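Local structure of topoisomerase I-like protein (Leishmania donovani, 2B9S) at residues Ala64-His69 and Pro160-Gly165; His69-Met74 and Pro170-Leu175; Glu83-Ile88 and Glu100-Glu105. The protein probably forms the larger subunit of a heterodimeric type IB topoisomerase, which relaxes DNA by transiently cutting and resealing one strand. All blocks are in the same frame, centred on the assembly; numbering follows the deposited sequence.

Contact 1 of 3, residues Ala64-His69 and Pro160-Gly165. With nucleotides of chain C; nucleotides of chain B.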
loop_
_atom_site.group_PDB
_atom_site.type_symbol
_atom_site.label_atom_id
_atom_site.label_comp_id
_atom_site.label_asym_id
_atom_site.label_seq_id
_atom_site.Cartn_x
_atom_site.Cartn_y
_atom_site.Cartn_z
ATOM N N ALA D 64 15.908 21.954 -3.078
ATOM C CA ALA D 64 15.981 22.983 -4.140
ATOM C C ALA D 64 15.149 22.662 -5.366
ATOM O O ALA D 64 14.510 23.532 -5.949
ATOM C CB ALA D 64 17.467 23.229 -4.561
ATOM N N VAL D 65 15.208 21.398 -5.748
ATOM C CA VAL D 65 14.590 20.799 -6.930
ATOM C C VAL D 65 13.053 20.681 -6.791
ATOM O O VAL D 65 12.310 20.608 -7.796
ATOM C CB VAL D 65 15.290 19.429 -7.090
ATOM C CG1 VAL D 65 14.346 18.280 -7.375
ATOM C CG2 VAL D 65 16.488 19.509 -8.052
ATOM N N MET D 66 12.583 20.714 -5.537
ATOM C CA MET D 66 11.152 20.603 -5.216
ATOM C C MET D 66 10.414 21.939 -5.126
ATOM O O MET D 66 9.300 21.973 -4.626
ATOM C CB MET D 66 10.963 19.823 -3.909
ATOM C CG MET D 66 11.252 18.338 -4.051
ATOM S SD MET D 66 10.859 17.411 -2.551
ATOM C CE MET D 66 9.047 17.531 -2.534
ATOM N N LYS D 67 11.031 23.014 -5.632
ATOM C CA LYS D 67 10.507 24.398 -5.561
ATOM C C LYS D 67 9.033 24.609 -5.984
ATOM O O LYS D 67 8.334 25.422 -5.405
ATOM C CB LYS D 67 11.399 25.339 -6.378
ATOM C CG LYS D 67 11.140 26.814 -6.143
ATOM C CD LYS D 67 11.791 27.647 -7.217
ATOM C CE LYS D 67 11.641 29.151 -6.934
ATOM N NZ LYS D 67 12.256 29.961 -8.046
ATOM N N GLU D 68 8.577 23.882 -6.995
ATOM C CA GLU D 68 7.221 24.074 -7.504
ATOM C C GLU D 68 6.186 23.104 -6.877
ATOM O O GLU D 68 4.993 23.161 -7.181
ATOM C CB GLU D 68 7.225 24.016 -9.058
ATOM N N HIS D 69 6.654 22.244 -5.972
ATOM C CA HIS D 69 5.801 21.264 -5.315
ATOM C C HIS D 69 5.162 21.864 -4.072
ATOM O O HIS D 69 5.795 22.669 -3.394
ATOM C CB HIS D 69 6.596 20.019 -4.917
ATOM C CG HIS D 69 5.741 18.799 -4.806
ATOM N ND1 HIS D 69 4.927 18.561 -3.721
ATOM C CD2 HIS D 69 5.523 17.782 -5.675
ATOM C CE1 HIS D 69 4.242 17.449 -3.927
ATOM N NE2 HIS D 69 4.596 16.950 -5.101
ATOM N N PRO D 160 17.877 7.633 -1.925
ATOM C CA PRO D 160 17.663 8.596 -0.847
ATOM C C PRO D 160 16.753 9.765 -1.268
ATOM O O PRO D 160 16.673 10.123 -2.451
ATOM C CB PRO D 160 19.074 9.096 -0.507
ATOM C CG PRO D 160 19.990 8.605 -1.632
ATOM C CD PRO D 160 19.299 7.454 -2.283
ATOM N N GLY D 161 16.066 10.356 -0.300
ATOM C CA GLY D 161 15.208 11.470 -0.629
ATOM C C GLY D 161 14.551 12.036 0.593
ATOM O O GLY D 161 14.666 11.481 1.684
ATOM N N LEU D 162 13.884 13.164 0.400
ATOM C CA LEU D 162 13.062 13.785 1.435
ATOM C C LEU D 162 11.740 13.030 1.543
ATOM O O LEU D 162 11.010 12.890 0.555
ATOM C CB LEU D 162 12.841 15.271 1.098
ATOM C CG LEU D 162 14.131 16.064 0.872
ATOM C CD1 LEU D 162 13.842 17.600 0.633
ATOM C CD2 LEU D 162 15.116 15.779 2.052
ATOM N N PHE D 163 11.464 12.505 2.730
ATOM C CA PHE D 163 10.265 11.685 3.002
ATOM C C PHE D 163 8.929 12.300 2.576
ATOM O O PHE D 163 8.532 13.349 3.081
ATOM C CB PHE D 163 10.196 11.326 4.491
ATOM C CG PHE D 163 8.990 10.478 4.865
ATOM C CD1 PHE D 163 8.035 10.947 5.768
ATOM C CD2 PHE D 163 8.816 9.224 4.307
ATOM C CE1 PHE D 163 6.947 10.172 6.110
ATOM C CE2 PHE D 163 7.728 8.429 4.641
ATOM C CZ PHE D 163 6.793 8.901 5.541
ATOM N N ARG D 164 8.227 11.614 1.673
ATOM C CA ARG D 164 6.944 12.096 1.164
ATOM C C ARG D 164 5.757 11.470 1.877
ATOM O O ARG D 164 5.086 10.569 1.363
ATOM C CB ARG D 164 6.877 12.024 -0.373
ATOM C CG ARG D 164 7.770 13.115 -0.983
ATOM C CD ARG D 164 8.362 12.768 -2.330
ATOM N NE ARG D 164 7.541 13.281 -3.409
ATOM C CZ ARG D 164 7.895 14.212 -4.288
ATOM N NH1 ARG D 164 9.097 14.775 -4.260
ATOM N NH2 ARG D 164 7.024 14.567 -5.221
ATOM N N GLY D 165 5.506 11.975 3.083
ATOM C CA GLY D 165 4.379 11.524 3.865
ATOM C C GLY D 165 3.064 12.056 3.339
ATOM O O GLY D 165 2.972 13.193 2.885
ATOM P P DA C 13 8.612 5.700 1.269
ATOM O OP1 DA C 13 9.492 6.747 0.721
ATOM O OP2 DA C 13 9.128 4.774 2.260
ATOM O "O5'" DA C 13 7.291 6.384 1.887
ATOM C "C5'" DA C 13 6.428 7.207 1.098
ATOM C "C4'" DA C 13 4.992 6.868 1.440
ATOM O "O4'" DA C 13 4.557 5.666 0.760
ATOM C "C3'" DA C 13 4.728 6.606 2.920
ATOM O "O3'" DA C 13 3.610 7.389 3.214
ATOM C "C2'" DA C 13 4.525 5.070 3.026
ATOM C "C1'" DA C 13 3.909 4.773 1.662
ATOM N N9 DA C 13 4.156 3.415 1.176
ATOM C C8 DA C 13 5.403 2.863 0.998
ATOM N N7 DA C 13 5.369 1.632 0.569
ATOM C C5 DA C 13 4.006 1.371 0.418
ATOM C C6 DA C 13 3.304 0.213 -0.012
ATOM N N6 DA C 13 3.916 -0.896 -0.429
ATOM N N1 DA C 13 1.958 0.247 -0.017
ATOM C C2 DA C 13 1.332 1.388 0.375
ATOM N N3 DA C 13 1.884 2.531 0.806
ATOM C C4 DA C 13 3.236 2.459 0.807
ATOM P P DA B 4 2.325 13.966 -6.370
ATOM O OP1 DA B 4 3.334 14.602 -5.499
ATOM O OP2 DA B 4 1.220 14.790 -6.900
ATOM O "O5'" DA B 4 3.050 13.186 -7.564
ATOM C "C5'" DA B 4 4.261 12.471 -7.320
ATOM C "C4'" DA B 4 4.689 11.716 -8.567
ATOM O "O4'" DA B 4 3.778 10.661 -8.926
ATOM C "C3'" DA B 4 4.791 12.543 -9.842
ATOM O "O3'" DA B 4 6.108 12.337 -10.212
ATOM C "C2'" DA B 4 3.810 11.930 -10.845
ATOM C "C1'" DA B 4 3.736 10.506 -10.328
ATOM N N9 DA B 4 2.488 9.802 -10.613
ATOM C C8 DA B 4 1.231 10.318 -10.499
ATOM N N7 DA B 4 0.290 9.442 -10.790
ATOM C C5 DA B 4 0.985 8.284 -11.122
ATOM C C6 DA B 4 0.562 7.007 -11.525
ATOM N N6 DA B 4 -0.724 6.685 -11.668
ATOM N N1 DA B 4 1.501 6.075 -11.770
ATOM C C2 DA B 4 2.796 6.406 -11.627
ATOM N N3 DA B 4 3.314 7.583 -11.248
ATOM C C4 DA B 4 2.349 8.489 -11.015
ATOM P P DA C 14 2.923 7.392 4.662
ATOM O OP1 DA C 14 2.262 8.699 4.817
ATOM O OP2 DA C 14 3.922 7.008 5.656
ATOM O "O5'" DA C 14 1.858 6.231 4.486
ATOM C "C5'" DA C 14 0.558 6.458 3.921
ATOM C "C4'" DA C 14 -0.289 5.238 4.236
ATOM O "O4'" DA C 14 0.317 4.031 3.685
ATOM C "C3'" DA C 14 -0.395 4.951 5.719
ATOM O "O3'" DA C 14 -1.727 4.536 5.981
ATOM C "C2'" DA C 14 0.615 3.812 5.950
ATOM C "C1'" DA C 14 0.436 3.000 4.667
ATOM N N9 DA C 14 1.516 2.041 4.336
ATOM C C8 DA C 14 2.883 2.203 4.447
ATOM N N7 DA C 14 3.606 1.152 4.052
ATOM C C5 DA C 14 2.631 0.226 3.672
ATOM C C6 DA C 14 2.690 -1.092 3.149
ATOM N N6 DA C 14 3.812 -1.785 2.914
ATOM N N1 DA C 14 1.529 -1.723 2.877
ATOM C C2 DA C 14 0.369 -1.079 3.073
ATOM N N3 DA C 14 0.194 0.164 3.551
ATOM C C4 DA C 14 1.360 0.766 3.832
#

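Contact 2 of 3, residues His69-Met74 and Pro170-Leu175. With nucleotides of chain B.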
loop_
_atom_site.group_PDB
_atom_site.type_symbol
_atom_site.label_atom_id
_atom_site.label_comp_id
_atom_site.label_asym_id
_atom_site.label_seq_id
_atom_site.Cartn_x
_atom_site.Cartn_y
_atom_site.Cartn_z
ATOM N N HIS D 69 6.654 22.244 -5.972
ATOM C CA HIS D 69 5.801 21.264 -5.315
ATOM C C HIS D 69 5.162 21.864 -4.072
ATOM O O HIS D 69 5.795 22.669 -3.394
ATOM C CB HIS D 69 6.596 20.019 -4.917
ATOM C CG HIS D 69 5.741 18.799 -4.806
ATOM N ND1 HIS D 69 4.927 18.561 -3.721
ATOM C CD2 HIS D 69 5.523 17.782 -5.675
ATOM C CE1 HIS D 69 4.242 17.449 -3.927
ATOM N NE2 HIS D 69 4.596 16.950 -5.101
ATOM N N ASP D 70 3.927 21.456 -3.772
ATOM C CA ASP D 70 3.204 21.882 -2.546
ATOM C C ASP D 70 3.964 21.615 -1.248
ATOM O O ASP D 70 3.871 22.393 -0.313
ATOM C CB ASP D 70 1.831 21.191 -2.439
ATOM C CG ASP D 70 0.815 21.692 -3.488
ATOM O OD1 ASP D 70 1.091 22.674 -4.213
ATOM O OD2 ASP D 70 -0.277 21.083 -3.588
ATOM N N TYR D 71 4.689 20.499 -1.191
ATOM C CA TYR D 71 5.543 20.169 -0.037
ATOM C C TYR D 71 6.496 21.300 0.354
ATOM O O TYR D 71 6.705 21.570 1.546
ATOM C CB TYR D 71 6.394 18.930 -0.346
ATOM C CG TYR D 71 5.750 17.591 -0.099
ATOM C CD1 TYR D 71 5.194 17.272 1.146
ATOM C CD2 TYR D 71 5.758 16.605 -1.093
ATOM C CE1 TYR D 71 4.626 15.997 1.394
ATOM C CE2 TYR D 71 5.180 15.329 -0.863
ATOM C CZ TYR D 71 4.626 15.035 0.388
ATOM O OH TYR D 71 4.067 13.784 0.620
ATOM N N TYR D 72 7.088 21.931 -0.657
ATOM C CA TYR D 72 8.120 22.972 -0.491
ATOM C C TYR D 72 7.672 24.156 0.354
ATOM O O TYR D 72 8.497 24.800 1.004
ATOM C CB TYR D 72 8.528 23.484 -1.871
ATOM C CG TYR D 72 9.799 24.304 -1.953
ATOM C CD1 TYR D 72 9.762 25.716 -1.951
ATOM C CD2 TYR D 72 11.031 23.679 -2.111
ATOM C CE1 TYR D 72 10.935 26.470 -2.067
ATOM C CE2 TYR D 72 12.200 24.412 -2.241
ATOM C CZ TYR D 72 12.157 25.802 -2.216
ATOM O OH TYR D 72 13.350 26.490 -2.350
ATOM N N ARG D 73 6.365 24.426 0.325
ATOM C CA ARG D 73 5.746 25.528 1.045
ATOM C C ARG D 73 5.062 25.102 2.346
ATOM O O ARG D 73 4.478 25.926 3.030
ATOM C CB ARG D 73 4.753 26.248 0.118
ATOM N N MET D 74 5.132 23.819 2.698
ATOM C CA MET D 74 4.575 23.333 3.966
ATOM C C MET D 74 5.574 23.501 5.098
ATOM O O MET D 74 6.712 23.082 4.973
ATOM C CB MET D 74 4.175 21.865 3.847
ATOM C CG MET D 74 3.052 21.616 2.865
ATOM S SD MET D 74 2.571 19.887 2.826
ATOM C CE MET D 74 1.641 19.885 1.300
ATOM N N PRO D 170 3.783 14.043 10.397
ATOM C CA PRO D 170 4.726 14.877 11.168
ATOM C C PRO D 170 6.208 14.765 10.747
ATOM O O PRO D 170 7.001 15.644 11.120
ATOM C CB PRO D 170 4.534 14.420 12.635
ATOM C CG PRO D 170 3.551 13.328 12.617
ATOM C CD PRO D 170 3.212 12.954 11.210
ATOM N N LEU D 171 6.551 13.731 9.961
ATOM C CA LEU D 171 7.925 13.493 9.499
ATOM C C LEU D 171 8.112 13.819 8.011
ATOM O O LEU D 171 9.163 13.520 7.450
ATOM C CB LEU D 171 8.393 12.043 9.796
ATOM C CG LEU D 171 8.272 11.385 11.198
ATOM C CD1 LEU D 171 8.915 10.002 11.253
ATOM C CD2 LEU D 171 8.856 12.261 12.311
ATOM N N MET D 172 7.117 14.413 7.349
ATOM C CA MET D 172 7.313 14.792 5.952
ATOM C C MET D 172 8.545 15.742 5.869
ATOM O O MET D 172 8.744 16.584 6.760
ATOM C CB MET D 172 6.061 15.438 5.359
ATOM C CG MET D 172 5.674 16.760 6.015
ATOM S SD MET D 172 4.485 17.689 5.042
ATOM C CE MET D 172 3.058 16.591 5.099
ATOM N N GLY D 173 9.383 15.551 4.845
ATOM C CA GLY D 173 10.598 16.355 4.653
ATOM C C GLY D 173 11.850 15.750 5.250
ATOM O O GLY D 173 12.948 16.120 4.868
ATOM N N LYS D 174 11.694 14.839 6.208
ATOM C CA LYS D 174 12.830 14.160 6.810
ATOM C C LYS D 174 13.639 13.345 5.780
ATOM O O LYS D 174 13.071 12.762 4.833
ATOM C CB LYS D 174 12.358 13.264 7.947
ATOM C CG LYS D 174 13.485 12.577 8.748
ATOM C CD LYS D 174 12.847 11.675 9.747
ATOM C CE LYS D 174 13.699 11.500 10.970
ATOM N NZ LYS D 174 14.564 10.330 10.867
ATOM N N LEU D 175 14.964 13.330 5.952
ATOM C CA LEU D 175 15.826 12.581 5.041
ATOM C C LEU D 175 15.723 11.056 5.209
ATOM O O LEU D 175 15.931 10.507 6.305
ATOM C CB LEU D 175 17.294 13.051 5.112
ATOM C CG LEU D 175 18.377 12.398 4.224
ATOM C CD1 LEU D 175 18.126 12.589 2.755
ATOM C CD2 LEU D 175 19.798 12.889 4.591
ATOM P P DA B 4 2.325 13.966 -6.370
ATOM O OP1 DA B 4 3.334 14.602 -5.499
ATOM O OP2 DA B 4 1.220 14.790 -6.900
ATOM O "O5'" DA B 4 3.050 13.186 -7.564
ATOM C "C5'" DA B 4 4.261 12.471 -7.320
ATOM C "C4'" DA B 4 4.689 11.716 -8.567
ATOM O "O4'" DA B 4 3.778 10.661 -8.926
ATOM C "C3'" DA B 4 4.791 12.543 -9.842
ATOM O "O3'" DA B 4 6.108 12.337 -10.212
ATOM C "C2'" DA B 4 3.810 11.930 -10.845
ATOM C "C1'" DA B 4 3.736 10.506 -10.328
ATOM N N9 DA B 4 2.488 9.802 -10.613
ATOM C C8 DA B 4 1.231 10.318 -10.499
ATOM N N7 DA B 4 0.290 9.442 -10.790
ATOM C C5 DA B 4 0.985 8.284 -11.122
ATOM C C6 DA B 4 0.562 7.007 -11.525
ATOM N N6 DA B 4 -0.724 6.685 -11.668
ATOM N N1 DA B 4 1.501 6.075 -11.770
ATOM C C2 DA B 4 2.796 6.406 -11.627
ATOM N N3 DA B 4 3.314 7.583 -11.248
ATOM C C4 DA B 4 2.349 8.489 -11.015
#

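Contact 3 of 3, residues Glu83-Ile88 and Glu100-Glu105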
loop_
_atom_site.group_PDB
_atom_site.type_symbol
_atom_site.label_atom_id
_atom_site.label_comp_id
_atom_site.label_asym_id
_atom_site.label_seq_id
_atom_site.Cartn_x
_atom_site.Cartn_y
_atom_site.Cartn_z
ATOM N N GLU D 83 16.239 20.357 9.617
ATOM C CA GLU D 83 16.820 19.590 10.713
ATOM C C GLU D 83 17.710 18.474 10.182
ATOM O O GLU D 83 18.831 18.317 10.635
ATOM C CB GLU D 83 15.722 19.035 11.667
ATOM N N SER D 84 17.223 17.726 9.201
ATOM C CA SER D 84 18.020 16.694 8.545
ATOM C C SER D 84 19.296 17.254 7.927
ATOM O O SER D 84 20.374 16.686 8.112
ATOM C CB SER D 84 17.206 15.949 7.481
ATOM O OG SER D 84 16.263 15.068 8.071
ATOM N N TRP D 85 19.162 18.373 7.214
ATOM C CA TRP D 85 20.269 19.002 6.506
ATOM C C TRP D 85 21.340 19.532 7.462
ATOM O O TRP D 85 22.535 19.326 7.236
ATOM C CB TRP D 85 19.742 20.118 5.603
ATOM C CG TRP D 85 20.737 20.662 4.637
ATOM C CD1 TRP D 85 21.697 19.959 3.944
ATOM C CD2 TRP D 85 20.870 22.030 4.226
ATOM N NE1 TRP D 85 22.421 20.810 3.148
ATOM C CE2 TRP D 85 21.938 22.084 3.298
ATOM C CE3 TRP D 85 20.208 23.226 4.578
ATOM C CZ2 TRP D 85 22.340 23.283 2.688
ATOM C CZ3 TRP D 85 20.623 24.420 3.977
ATOM C CH2 TRP D 85 21.671 24.438 3.038
ATOM N N ARG D 86 20.895 20.209 8.522
ATOM C CA ARG D 86 21.738 20.676 9.632
ATOM C C ARG D 86 22.511 19.592 10.388
ATOM O O ARG D 86 23.611 19.859 10.879
ATOM C CB ARG D 86 20.891 21.457 10.647
ATOM C CG ARG D 86 20.492 22.866 10.227
ATOM C CD ARG D 86 21.667 23.848 10.184
ATOM N NE ARG D 86 22.345 23.978 11.476
ATOM C CZ ARG D 86 21.992 24.811 12.464
ATOM N NH1 ARG D 86 20.942 25.614 12.354
ATOM N NH2 ARG D 86 22.696 24.829 13.582
ATOM N N GLU D 87 21.939 18.392 10.531
ATOM C CA GLU D 87 22.667 17.254 11.124
ATOM C C GLU D 87 23.941 16.942 10.339
ATOM O O GLU D 87 24.947 16.515 10.912
ATOM C CB GLU D 87 21.823 15.988 11.098
ATOM C CG GLU D 87 20.805 15.820 12.184
ATOM C CD GLU D 87 20.117 14.460 12.082
ATOM O OE1 GLU D 87 18.861 14.418 12.134
ATOM O OE2 GLU D 87 20.842 13.442 11.913
ATOM N N ILE D 88 23.859 17.096 9.019
ATOM C CA ILE D 88 24.986 16.878 8.128
ATOM C C ILE D 88 25.938 18.071 8.210
ATOM O O ILE D 88 27.150 17.894 8.419
ATOM C CB ILE D 88 24.518 16.602 6.670
ATOM C CG1 ILE D 88 23.671 15.315 6.621
ATOM C CG2 ILE D 88 25.723 16.515 5.697
ATOM C CD1 ILE D 88 22.788 15.167 5.380
ATOM N N GLU D 100 15.148 30.480 5.974
ATOM C CA GLU D 100 14.629 31.690 5.318
ATOM C C GLU D 100 15.741 32.455 4.586
ATOM O O GLU D 100 15.504 33.077 3.547
ATOM C CB GLU D 100 13.913 32.609 6.364
ATOM N N LEU D 101 16.956 32.372 5.124
ATOM C CA LEU D 101 18.118 33.075 4.576
ATOM C C LEU D 101 18.916 32.271 3.542
ATOM O O LEU D 101 19.922 32.766 3.025
ATOM C CB LEU D 101 19.042 33.534 5.718
ATOM C CG LEU D 101 18.459 34.548 6.703
ATOM C CD1 LEU D 101 19.528 34.966 7.689
ATOM C CD2 LEU D 101 17.912 35.764 5.965
ATOM N N CYS D 102 18.471 31.047 3.244
ATOM C CA CYS D 102 19.111 30.196 2.236
ATOM C C CYS D 102 18.509 30.460 0.881
ATOM O O CYS D 102 17.299 30.392 0.736
ATOM C CB CYS D 102 18.907 28.716 2.547
ATOM S SG CYS D 102 19.605 28.119 4.060
ATOM N N ASP D 103 19.341 30.722 -0.124
ATOM C CA ASP D 103 18.861 30.923 -1.486
ATOM C C ASP D 103 19.369 29.787 -2.368
ATOM O O ASP D 103 20.556 29.693 -2.662
ATOM C CB ASP D 103 19.351 32.269 -1.998
ATOM C CG ASP D 103 18.735 32.681 -3.321
ATOM O OD1 ASP D 103 18.147 31.851 -4.044
ATOM O OD2 ASP D 103 18.865 33.871 -3.650
ATOM N N PHE D 104 18.445 28.933 -2.795
ATOM C CA PHE D 104 18.751 27.726 -3.551
ATOM C C PHE D 104 18.669 27.912 -5.042
ATOM O O PHE D 104 18.763 26.945 -5.785
ATOM C CB PHE D 104 17.775 26.616 -3.168
ATOM C CG PHE D 104 17.869 26.186 -1.738
ATOM C CD1 PHE D 104 18.786 25.202 -1.355
ATOM C CD2 PHE D 104 17.006 26.733 -0.771
ATOM C CE1 PHE D 104 18.874 24.788 -0.034
ATOM C CE2 PHE D 104 17.085 26.320 0.577
ATOM C CZ PHE D 104 18.024 25.342 0.940
ATOM N N GLU D 105 18.510 29.154 -5.481
ATOM C CA GLU D 105 18.227 29.459 -6.886
ATOM C C GLU D 105 19.277 28.960 -7.911
ATOM O O GLU D 105 18.899 28.420 -8.966
ATOM C CB GLU D 105 17.911 30.960 -7.048
ATOM C CG GLU D 105 17.189 31.332 -8.342
ATOM C CD GLU D 105 15.847 30.571 -8.568
ATOM O OE1 GLU D 105 15.258 29.978 -7.628
ATOM O OE2 GLU D 105 15.373 30.581 -9.716
#

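Contact 1 of 3, residues Ala64-His69 and Pro160-Gly165
With its CG anti to the carbonyl carbon (chi1 -72°) and a bend at the last torsion, M66 carries its CE to R164 NH1, 3.3 Å away; the CG of H69 lies instead anti to the backbone N (chi1 -155°), which places the imidazole beside the same guanidinium. R164 reaches back from the opposite direction. Its NH1 meets the thioether, SD included, while NH2 lies 3.4 Å from H69 NE2. That second approach is no hydrogen bond: the angle is poor, and NE2 spends its N-H on DNA, on OP1 of DA4 of chain B at 2.7 Å, with the phosphate at the ring edge. The imidazole and guanidinium planes stand 68° apart. R164 NH2 is 3.7 Å from this same oxygen, near the guanidinium plane. On the apolar side M66 SD lies 4.4 Å from L162 CD1, a loose contact. Next to R164 in the chain, F163 turns its ring edge to OP2 of DA14 of chain C. H69 thus bonds the DA4 phosphate and R164 stands near it without a hydrogen bond, its positive charge probably adding electrostatic attraction; this contact is to the DNA backbone, consistent with the low sequence specificity of type IB enzymes.

Contact 2 of 3, residues His69-Met74 and Pro170-Leu175
M172 SD meets two side chains of the facing loop, the ring of Y71 and the thioether of M74. Against Y71 it is a Met-aromatic contact made at the ring edge: the sulfur lies 5.1 Å from the Y71 ring centroid and 85° off the ring normal, with Y71 CD1 at 4.0 Å. The two sulfurs, M74 SD and M172 SD, are 3.7 Å apart, and the side chains cross at about a right angle. The CG of M172 sits between the backbone N and the carbonyl carbon (chi1 64°), and a bend at chi3 then lets CE reach both M74 SD and Y71 CE1.

Both backbones turn here. M172 occupies a type II turn from L171 to K174, closed by K174 N to L171 O at 3.1 Å, in which G173 adopts a positive phi; N80 ND2 of helix 75-89 is hydrogen-bonded to P170 O and M172 O. Y71 lies in the 3-10 segment 70-73, and its N-H gives a nearly straight bond to H69 ND1 (3.2 Å), in the imidazole plane, which should help fix the rotation of that DNA-binding ring. The Y71 hydroxyl is hydrogen-bonded to G165 O.

M74 is the N-cap residue of helix 75-89, whose F77 stacks on Y71 and, with V76, also packs against M172. After the turn the chain enters strand 175-176, antiparallel to strand 161-162.

Contact 3 of 3, residues Glu83-Ile88 and Glu100-Glu105
W85, on helix 75-89, faces C102 of the short strand 102-103 with their CA atoms 12.0 Å apart, a gap wide enough that side chains alone bridge it. The indole does most of the spanning. Its CG is anti to the backbone N (chi1 -169°); this directs the indole across the gap, where CZ3 meets both partners. C102 SG lies 3.8 Å from W85 CZ3, in the indole plane and at its edge, a cysteine sulfur-aromatic contact. The F104 ring arrives from the opposite direction, with F104 CZ at 4.1 Å from W85 CZ3 and F104 CE1 at a similar distance from W85 CH2. The two rings meet obliquely, their planes inclined at 47° and their centroids 5.8 Å apart.

No hydrogen bond links the segments; the contact is apolar, and the indole's polar atom is satisfied by E56, whose carbonyl O is hydrogen-bonded to W85 NE1. Beside the aromatic pair, D103 OD1 accepts from E105 N at 3.1 Å, forming an Asx turn. The carboxylate is used on its anti side, with E105 N standing 30° out of its plane, and the turn lies where F104, at the N-cap position, leads into helix 105-119.

W85 also packs on A60 of helix 54-64 and on I43 of strand 43-45, the middle strand of the sheet whose edge is 102-103. I43 touches F104 as well, while F63 of helix 54-64 meets the F104 ring edge-to-face. Helix 75-89 is thereby joined to both this three-stranded sheet and helix 54-64.

In the fold
From the N terminus, helix 54-64 ends at A64 and runs into the loop 65-74; the helix end and this loop supply the first segments of contacts 1 and 2, which share H69. Helix 75-89 follows, and the short return from it to strand 102-103 is closed by contact 3, a small loop lying wholly within the larger ones. Far along the chain, 160-165 and then 170-175 close contacts 1 and 2, which cross because their segments alternate. Contact 3 is tied to contact 1 by the K67-E105 salt bridge and to contact 2 by a probable hydrogen bond between L175 N and S84 OG. Together they join loop 65-74, helix 75-89, the 43-45/48-50/102-103 sheet and the 161-162/175-176 strand pair.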